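Local coordinates for TfuA domain-containing protein (Methanosarcina acetivorans, PDB 6XP8), which takes part in peptide backbone thioamidation, probably as the partner of a YcaO enzyme, at residues Q32-K35 and F36-Q39; T209-K212 and L213-A217; A76-G79 and A80-A83. One frame throughout, in Å; residues are numbered along the deposited sequence.

Interaction 1: residues Q32-K35 and F36-Q39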
ATOM      1  N   GLN A  32       6.307  14.437 -11.212  1.00 21.61           N
ATOM      2  CA  GLN A  32       6.127  15.227 -10.005  1.00 21.03           C
ATOM      3  C   GLN A  32       7.388  15.289  -9.141  1.00 21.08           C
ATOM      4  O   GLN A  32       7.601  16.283  -8.440  1.00 21.37           O
ATOM      5  CB  GLN A  32       4.941  14.721  -9.184  1.00 20.43           C
ATOM      6  CG  GLN A  32       3.599  14.978  -9.848  1.00 19.80           C
ATOM      7  CD  GLN A  32       2.422  14.633  -8.959  1.00 19.66           C
ATOM      8  OE1 GLN A  32       2.480  13.707  -8.150  1.00 18.91           O
ATOM      9  NE2 GLN A  32       1.343  15.383  -9.110  1.00 20.06           N
ATOM     10  N   LEU A  33       8.215  14.240  -9.201  1.00 20.27           N
ATOM     11  CA  LEU A  33       9.424  14.147  -8.368  1.00 20.14           C
ATOM     12  C   LEU A  33      10.452  15.237  -8.648  1.00 20.35           C
ATOM     13  O   LEU A  33      11.020  15.800  -7.711  1.00 19.83           O
ATOM     14  CB  LEU A  33      10.105  12.777  -8.499  1.00 19.76           C
ATOM     15  CG  LEU A  33       9.461  11.473  -8.013  1.00 19.68           C
ATOM     16  CD1 LEU A  33      10.526  10.393  -7.967  1.00 19.07           C
ATOM     17  CD2 LEU A  33       8.799  11.594  -6.647  1.00 19.66           C
ATOM     18  N   GLU A  34      10.681  15.534  -9.930  1.00 20.75           N
ATOM     19  CA  GLU A  34      11.740  16.471 -10.331  1.00 21.01           C
ATOM     20  C   GLU A  34      11.541  17.889  -9.793  1.00 20.58           C
ATOM     21  O   GLU A  34      12.527  18.580  -9.536  1.00 20.41           O
ATOM     22  CB  GLU A  34      11.958  16.473 -11.852  1.00 22.06           C
ATOM     23  CG  GLU A  34      13.311  17.032 -12.314  1.00 23.90           C
ATOM     24  CD  GLU A  34      14.527  16.257 -11.815  1.00 26.02           C
ATOM     25  OE1 GLU A  34      15.585  16.894 -11.601  1.00 27.45           O
ATOM     26  OE2 GLU A  34      14.448  15.018 -11.646  1.00 27.31           O
ATOM     27  N   LYS A  35      10.280  18.298  -9.598  1.00 20.12           N
ATOM     28  CA  LYS A  35       9.955  19.599  -8.982  1.00 20.73           C
ATOM     29  C   LYS A  35      10.608  19.732  -7.604  1.00 20.21           C
ATOM     30  O   LYS A  35      11.204  20.765  -7.284  1.00 20.41           O
ATOM     31  CB  LYS A  35       8.434  19.796  -8.865  1.00 21.77           C
ATOM     32  CG  LYS A  35       8.011  21.212  -8.480  1.00 23.46           C
ATOM     33  CD  LYS A  35       6.526  21.303  -8.157  1.00 24.53           C
ATOM     34  CE  LYS A  35       6.125  22.733  -7.818  1.00 25.70           C
ATOM     35  NZ  LYS A  35       4.704  22.833  -7.368  1.00 27.13           N
ATOM     36  N   PHE A  36      10.501  18.671  -6.809  1.00 19.95           N
ATOM     37  CA  PHE A  36      11.029  18.655  -5.446  1.00 19.84           C
ATOM     38  C   PHE A  36      12.545  18.479  -5.394  1.00 20.12           C
ATOM     39  O   PHE A  36      13.208  19.074  -4.541  1.00 20.18           O
ATOM     40  CB  PHE A  36      10.280  17.624  -4.597  1.00 19.53           C
ATOM     41  CG  PHE A  36       8.818  17.932  -4.461  1.00 19.12           C
ATOM     42  CD1 PHE A  36       8.378  18.908  -3.556  1.00 19.35           C
ATOM     43  CD2 PHE A  36       7.881  17.298  -5.278  1.00 18.78           C
ATOM     44  CE1 PHE A  36       7.028  19.219  -3.449  1.00 18.86           C
ATOM     45  CE2 PHE A  36       6.527  17.606  -5.175  1.00 19.03           C
ATOM     46  CZ  PHE A  36       6.104  18.568  -4.263  1.00 18.92           C
ATOM     47  N   VAL A  37      13.080  17.690  -6.325  1.00 20.06           N
ATOM     48  CA  VAL A  37      14.534  17.574  -6.537  1.00 20.94           C
ATOM     49  C   VAL A  37      15.140  18.957  -6.824  1.00 22.08           C
ATOM     50  O   VAL A  37      16.153  19.327  -6.220  1.00 22.82           O
ATOM     51  CB  VAL A  37      14.878  16.559  -7.663  1.00 20.71           C
ATOM     52  CG1 VAL A  37      16.378  16.508  -7.954  1.00 20.42           C
ATOM     53  CG2 VAL A  37      14.372  15.168  -7.301  1.00 20.67           C
ATOM     54  N   GLN A  38      14.497  19.718  -7.715  1.00 22.86           N
ATOM     55  CA  GLN A  38      14.978  21.053  -8.100  1.00 24.89           C
ATOM     56  C   GLN A  38      14.791  22.113  -7.011  1.00 25.20           C
ATOM     57  O   GLN A  38      15.520  23.106  -6.985  1.00 26.28           O
ATOM     58  CB  GLN A  38      14.355  21.515  -9.428  1.00 25.67           C
ATOM     59  CG  GLN A  38      14.770  20.705 -10.657  1.00 27.73           C
ATOM     60  CD  GLN A  38      16.271  20.683 -10.920  1.00 29.36           C
ATOM     61  OE1 GLN A  38      16.956  21.704 -10.816  1.00 31.08           O
ATOM     62  NE2 GLN A  38      16.784  19.515 -11.283  1.00 30.42           N
ATOM     63  N   GLN A  39      13.830  21.890  -6.115  1.00 25.88           N
ATOM     64  CA  GLN A  39      13.604  22.760  -4.952  1.00 26.16           C
ATOM     65  C   GLN A  39      14.602  22.505  -3.811  1.00 26.26           C
ATOM     66  O   GLN A  39      14.612  23.237  -2.815  1.00 26.90           O
ATOM     67  CB  GLN A  39      12.160  22.627  -4.444  1.00 27.20           C
ATOM     68  CG  GLN A  39      11.130  23.418  -5.243  1.00 28.07           C
ATOM     69  CD  GLN A  39       9.707  23.279  -4.719  1.00 29.38           C
ATOM     70  OE1 GLN A  39       9.459  22.668  -3.677  1.00 31.24           O
ATOM     71  NE2 GLN A  39       8.758  23.857  -5.444  1.00 29.50           N
TER

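Interaction 2: residues T209-K212 and L213-A217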
ATOM      1  N   THR A 209      11.514   5.595   8.500  1.00 16.45           N
ATOM      2  CA  THR A 209      12.754   5.513   7.704  1.00 16.97           C
ATOM      3  C   THR A 209      13.162   6.888   7.164  1.00 16.93           C
ATOM      4  O   THR A 209      14.338   7.275   7.261  1.00 17.11           O
ATOM      5  CB  THR A 209      12.636   4.471   6.561  1.00 17.27           C
ATOM      6  OG1 THR A 209      12.371   3.187   7.130  1.00 18.46           O
ATOM      7  CG2 THR A 209      13.927   4.373   5.751  1.00 17.31           C
ATOM      8  N   VAL A 210      12.189   7.618   6.612  1.00 16.77           N
ATOM      9  CA  VAL A 210      12.412   8.989   6.129  1.00 17.31           C
ATOM     10  C   VAL A 210      12.894   9.882   7.284  1.00 17.79           C
ATOM     11  O   VAL A 210      13.862  10.631   7.126  1.00 17.93           O
ATOM     12  CB  VAL A 210      11.157   9.568   5.422  1.00 16.75           C
ATOM     13  CG1 VAL A 210      11.332  11.046   5.113  1.00 16.65           C
ATOM     14  CG2 VAL A 210      10.872   8.807   4.132  1.00 16.80           C
ATOM     15  N   LYS A 211      12.238   9.762   8.442  1.00 18.88           N
ATOM     16  CA  LYS A 211      12.643  10.458   9.668  1.00 19.92           C
ATOM     17  C   LYS A 211      14.135  10.266   9.964  1.00 20.77           C
ATOM     18  O   LYS A 211      14.849  11.245  10.201  1.00 21.55           O
ATOM     19  CB  LYS A 211      11.794   9.987  10.857  1.00 20.64           C
ATOM     20  CG  LYS A 211      11.959  10.806  12.132  1.00 21.65           C
ATOM     21  CD  LYS A 211      11.168  10.214  13.292  1.00 22.50           C
ATOM     22  CE  LYS A 211       9.679  10.496  13.176  1.00 23.32           C
ATOM     23  NZ  LYS A 211       8.882   9.851  14.262  1.00 24.31           N
ATOM     24  N   LYS A 212      14.592   9.015   9.919  1.00 21.34           N
ATOM     25  CA  LYS A 212      15.994   8.667  10.184  1.00 22.43           C
ATOM     26  C   LYS A 212      16.958   9.267   9.167  1.00 22.36           C
ATOM     27  O   LYS A 212      18.016   9.779   9.545  1.00 22.65           O
ATOM     28  CB  LYS A 212      16.179   7.149  10.268  1.00 24.12           C
ATOM     29  CG  LYS A 212      15.633   6.552  11.551  1.00 26.30           C
ATOM     30  CD  LYS A 212      16.145   5.141  11.799  1.00 27.30           C
ATOM     31  CE  LYS A 212      15.698   4.635  13.166  1.00 28.68           C
ATOM     32  NZ  LYS A 212      16.319   5.376  14.304  1.00 29.94           N
ATOM     33  N   LEU A 213      16.585   9.225   7.888  1.00 21.91           N
ATOM     34  CA  LEU A 213      17.455   9.739   6.823  1.00 22.45           C
ATOM     35  C   LEU A 213      17.591  11.262   6.830  1.00 23.10           C
ATOM     36  O   LEU A 213      18.661  11.784   6.489  1.00 23.05           O
ATOM     37  CB  LEU A 213      17.028   9.228   5.438  1.00 21.97           C
ATOM     38  CG  LEU A 213      17.214   7.738   5.118  1.00 22.41           C
ATOM     39  CD1 LEU A 213      16.672   7.437   3.733  1.00 22.98           C
ATOM     40  CD2 LEU A 213      18.664   7.268   5.224  1.00 23.18           C
ATOM     41  N   ILE A 214      16.520  11.960   7.217  1.00 23.34           N
ATOM     42  CA  ILE A 214      16.550  13.420   7.407  1.00 25.08           C
ATOM     43  C   ILE A 214      17.510  13.795   8.539  1.00 27.13           C
ATOM     44  O   ILE A 214      18.313  14.725   8.390  1.00 28.35           O
ATOM     45  CB  ILE A 214      15.122  14.016   7.613  1.00 24.99           C
ATOM     46  CG1 ILE A 214      14.341  14.027   6.288  1.00 24.56           C
ATOM     47  CG2 ILE A 214      15.151  15.418   8.234  1.00 24.90           C
ATOM     48  CD1 ILE A 214      14.841  14.998   5.227  1.00 24.40           C
ATOM     49  N   GLU A 215      17.442  13.046   9.644  1.00 28.53           N
ATOM     50  CA  GLU A 215      18.303  13.257  10.817  1.00 30.90           C
ATOM     51  C   GLU A 215      19.787  13.009  10.529  1.00 33.37           C
ATOM     52  O   GLU A 215      20.649  13.620  11.159  1.00 34.66           O
ATOM     53  CB  GLU A 215      17.837  12.397  11.998  1.00 29.87           C
ATOM     54  CG  GLU A 215      16.560  12.893  12.669  1.00 29.83           C
ATOM     55  CD  GLU A 215      16.047  11.991  13.787  1.00 30.39           C
ATOM     56  OE1 GLU A 215      16.577  10.870  13.979  1.00 30.74           O
ATOM     57  OE2 GLU A 215      15.090  12.406  14.479  1.00 29.54           O
ATOM     58  N   GLU A 216      20.074  12.128   9.570  1.00 36.89           N
ATOM     59  CA  GLU A 216      21.451  11.792   9.195  1.00 40.02           C
ATOM     60  C   GLU A 216      22.001  12.723   8.109  1.00 42.41           C
ATOM     61  O   GLU A 216      21.337  12.984   7.101  1.00 42.43           O
ATOM     62  CB  GLU A 216      21.561  10.319   8.785  1.00 41.24           C
ATOM     63  CG  GLU A 216      21.420   9.346   9.956  1.00 41.69           C
ATOM     64  CD  GLU A 216      21.317   7.883   9.545  1.00 43.37           C
ATOM     65  OE1 GLU A 216      21.095   7.583   8.348  1.00 43.29           O
ATOM     66  OE2 GLU A 216      21.454   7.017  10.440  1.00 43.46           O
ATOM     67  N   ALA A 217      23.215  13.220   8.341  1.00 44.82           N
ATOM     68  CA  ALA A 217      23.856  14.216   7.477  1.00 46.06           C
ATOM     69  C   ALA A 217      24.767  13.567   6.439  1.00 46.57           C
ATOM     70  O   ALA A 217      25.019  14.139   5.378  1.00 47.59           O
ATOM     71  CB  ALA A 217      24.635  15.221   8.316  1.00 45.85           C
TER

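Interaction 3: residues A76-G79 and A80-A83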
ATOM      1  N   ALA A  76       4.787   0.061   1.173  1.00 13.06           N
ATOM      2  CA  ALA A  76       3.313  -0.050   1.294  1.00 13.09           C
ATOM      3  C   ALA A  76       2.547  -0.301  -0.012  1.00 13.28           C
ATOM      4  O   ALA A  76       1.787  -1.271  -0.115  1.00 13.52           O
ATOM      5  CB  ALA A  76       2.711   1.127   2.066  1.00 13.41           C
ATOM      6  N   SER A  77       2.750   0.573  -0.995  1.00 13.14           N
ATOM      7  CA  SER A  77       1.924   0.581  -2.195  1.00 13.31           C
ATOM      8  C   SER A  77       2.791   0.758  -3.443  1.00 13.16           C
ATOM      9  O   SER A  77       3.624  -0.106  -3.722  1.00 13.10           O
ATOM     10  CB  SER A  77       0.853   1.668  -2.066  1.00 13.48           C
ATOM     11  OG  SER A  77      -0.234   1.423  -2.944  1.00 13.93           O
ATOM     12  N   MET A  78       2.608   1.857  -4.187  1.00 13.18           N
ATOM     13  CA  MET A  78       3.490   2.157  -5.327  1.00 13.33           C
ATOM     14  C   MET A  78       4.966   2.189  -4.911  1.00 13.02           C
ATOM     15  O   MET A  78       5.839   1.750  -5.667  1.00 12.64           O
ATOM     16  CB  MET A  78       3.078   3.450  -6.058  1.00 13.64           C
ATOM     17  CG  MET A  78       3.999   3.858  -7.212  1.00 14.22           C
ATOM     18  SD  MET A  78       4.184   2.606  -8.508  1.00 15.00           S
ATOM     19  CE  MET A  78       2.953   3.133  -9.696  1.00 14.61           C
ATOM     20  N   GLY A  79       5.240   2.678  -3.702  1.00 12.98           N
ATOM     21  CA  GLY A  79       6.610   2.703  -3.187  1.00 13.18           C
ATOM     22  C   GLY A  79       7.205   1.316  -3.005  1.00 13.24           C
ATOM     23  O   GLY A  79       8.401   1.114  -3.226  1.00 13.15           O
ATOM     24  N   ALA A  80       6.373   0.362  -2.599  1.00 13.22           N
ATOM     25  CA  ALA A  80       6.808  -1.033  -2.436  1.00 13.45           C
ATOM     26  C   ALA A  80       7.144  -1.680  -3.781  1.00 13.74           C
ATOM     27  O   ALA A  80       8.173  -2.344  -3.910  1.00 14.07           O
ATOM     28  CB  ALA A  80       5.746  -1.838  -1.707  1.00 13.28           C
ATOM     29  N   LEU A  81       6.277  -1.462  -4.769  1.00 13.85           N
ATOM     30  CA  LEU A  81       6.470  -1.973  -6.119  1.00 13.94           C
ATOM     31  C   LEU A  81       7.740  -1.401  -6.753  1.00 13.87           C
ATOM     32  O   LEU A  81       8.590  -2.156  -7.232  1.00 14.23           O
ATOM     33  CB  LEU A  81       5.233  -1.691  -6.990  1.00 14.47           C
ATOM     34  CG  LEU A  81       5.224  -2.233  -8.428  1.00 14.54           C
ATOM     35  CD1 LEU A  81       5.282  -3.754  -8.455  1.00 15.13           C
ATOM     36  CD2 LEU A  81       3.986  -1.729  -9.158  1.00 14.93           C
ATOM     37  N   ARG A  82       7.876  -0.076  -6.736  1.00 13.81           N
ATOM     38  CA  ARG A  82       9.059   0.579  -7.306  1.00 13.94           C
ATOM     39  C   ARG A  82      10.359   0.230  -6.576  1.00 14.14           C
ATOM     40  O   ARG A  82      11.395   0.028  -7.223  1.00 14.15           O
ATOM     41  CB  ARG A  82       8.873   2.099  -7.388  1.00 13.82           C
ATOM     42  CG  ARG A  82       7.874   2.555  -8.440  1.00 14.10           C
ATOM     43  CD  ARG A  82       8.403   2.450  -9.863  1.00 14.27           C
ATOM     44  NE  ARG A  82       7.371   2.896 -10.795  1.00 14.75           N
ATOM     45  CZ  ARG A  82       6.512   2.103 -11.430  1.00 14.79           C
ATOM     46  NH1 ARG A  82       6.555   0.780 -11.284  1.00 15.45           N
ATOM     47  NH2 ARG A  82       5.600   2.643 -12.228  1.00 14.99           N
ATOM     48  N   ALA A  83      10.307   0.127  -5.247  1.00 14.73           N
ATOM     49  CA  ALA A  83      11.502  -0.250  -4.488  1.00 15.46           C
ATOM     50  C   ALA A  83      11.965  -1.667  -4.845  1.00 15.92           C
ATOM     51  O   ALA A  83      13.167  -1.917  -4.935  1.00 16.41           O
ATOM     52  CB  ALA A  83      11.291  -0.095  -2.995  1.00 15.47           C
TER

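Interaction 1: residues Q32-K35 and F36-Q39
Glu34 and Gln38, one helical turn apart on helix 33-38, join their polar ends: Gln38 NE2 donates to Glu34 OE1 over 2.9 Å in a fairly straight bond (162° at the hydrogen). The carboxylate oxygen lies in the plane of the Gln38 amide and receives it on its anti lone pair, away from OE2, while the two flat groups are turned 34° against each other. Both chains bend at chi2. Glu34 sets CG opposite its backbone N (chi1 -160°), which carries the carboxylate along the helix toward Gln38. Below this bridge, Val37 turns CG1 to within 3.8 Å of Glu34 OE1 and lays CG2 against Leu33 O at 3.4 Å, an apolar branch suited to the surface it shares with Ala65, Ala68 and Val70. Lys35 and Gln39 instead run alongside each other in the same direction, Lys35 CE passing 3.7 Å from Gln39 NE2, as befits long chains on an exposed flank. Phe36 goes inward: Leu33 O sits at its ring edge and CD2 comes 3.3 Å from Gln32 O, while the ring packs on Val4, Asn23 and Gln25 and meets Tyr41 edge-to-face. Beneath the side chains, Val37 N to Leu33 O (3.1 Å) and Gln38 N to Glu34 O (2.9 Å) build the helical turn. Because Ser64 OG bonds to Glu34 OE2 while Gln38 holds OE1, both carboxylate oxygens are engaged; these neutral partners probably stabilise a negative charge and fix the rotation of the group, tying this helix to helix 59-67.

Interaction 2: residues T209-K212 and L213-A217
Val210 and Ile214 meet through their CG1 atoms, 4.4 Å apart, on the inner face of helix 198-215, the last helix of an alpha/beta fold that packs it against a parallel sheet. The apolar contacts point that way: Val210 is buried on Ala3, Ile5, Val43 and Val73, Leu213 reaches Val43 and Val73, and Ile214 adds Ala3 and Val43. Branched aliphatic residues suit this position because they fill the surface between helix and strands. Backbone bonds make the second group. Ile214 N donates to Val210 O at 3.0 Å, nearly in line with the carbonyl, and Leu213 N to Thr209 O and Glu215 N to Lys211 O continue the ladder; Glu216 N to Lys212 O is weak, where the chain leaves the helix. Thr209 turns its hydroxyl back to Leu205 O. Charged chains form the outer flank. Lys211 NZ is bonded to Ile19 O and stands 6.7 Å from Glu215 OE2, too far for a salt bridge, so any attraction there acts only at a distance. With CG beside their own backbone N, the two glutamates fold their gamma methylenes back over the preceding turn: Glu215 CG lies 3.4 Å from Lys211 O, and Glu216 CG 3.5 Å from Lys212 O.

Interaction 3: residues A76-G79 and A80-A83
Met78 lays its thioether over the guanidinium of Arg82, with SD 3.8 Å above the plane and over its centre. The methyl CE lies on the same face, 3.7 Å from Arg82 NH2, and SD also touches Arg82 CG at 3.7 Å. Met78 reaches there by placing CG opposite its backbone N (chi1 177°) and then bending at chi2 and chi3; a flexible, polarisable sulfur chain suits a flat cation. Nearer the helix start, Ala80 fits its CB 3.4 Å from Ser77 O and close to Ala76 N; a small side chain suits this place, hemmed in by these backbone atoms and by Val97 and Tyr101 of helix 96-102. The backbone fixes these positions: Arg82 N donates to Met78 O at 2.9 Å in an almost straight bond, Leu81 N binds Ser77 O, and Ala83 N reaches Gly79 O from above the carbonyl plane. Ser77 occupies the N-cap position yet makes no capping bond; its OG is taken by Lys199 NZ. Further out, Arg82 NE bonds to Val57 O and NH1 forms a salt bridge with Glu85, which probably fix the rotation of the guanidinium, so that it keeps one face turned to the sulfur. A leucine in place of Arg82 would probably leave Val57 O and the Glu85 carboxylate without their mates and let the Met78 end turn more freely. Gly79 is bonded through its backbone to Ile47, and Ala83 faces Tyr98. This is the first turn of the helix in a beta-alpha-beta crossover, running from strand 71-74 through helix 78-86 to the parallel strand 92-93.

The three contacts are separate helical turns, their centres 19 Å from one another in each pairing. Interactions 1 and 2 lie on opposite faces of the parallel sheet: the former rests on Val4 and Phe6 of strand 3-6, the latter on the alternate residues Ala3 and Ile5, with nearest atoms about 11 Å apart. Interaction 3, about 8 Å from interaction 1 at the nearest atoms, shares Ile62 and Val57 with it, so helix 59-67 and the loop before it bridge the two. It is linked to interaction 2 by helix 198-215, whose early residue Lys199 bonds Ser77. Interaction 3 lies nearest the chain's centre, while the other two sit toward the outside.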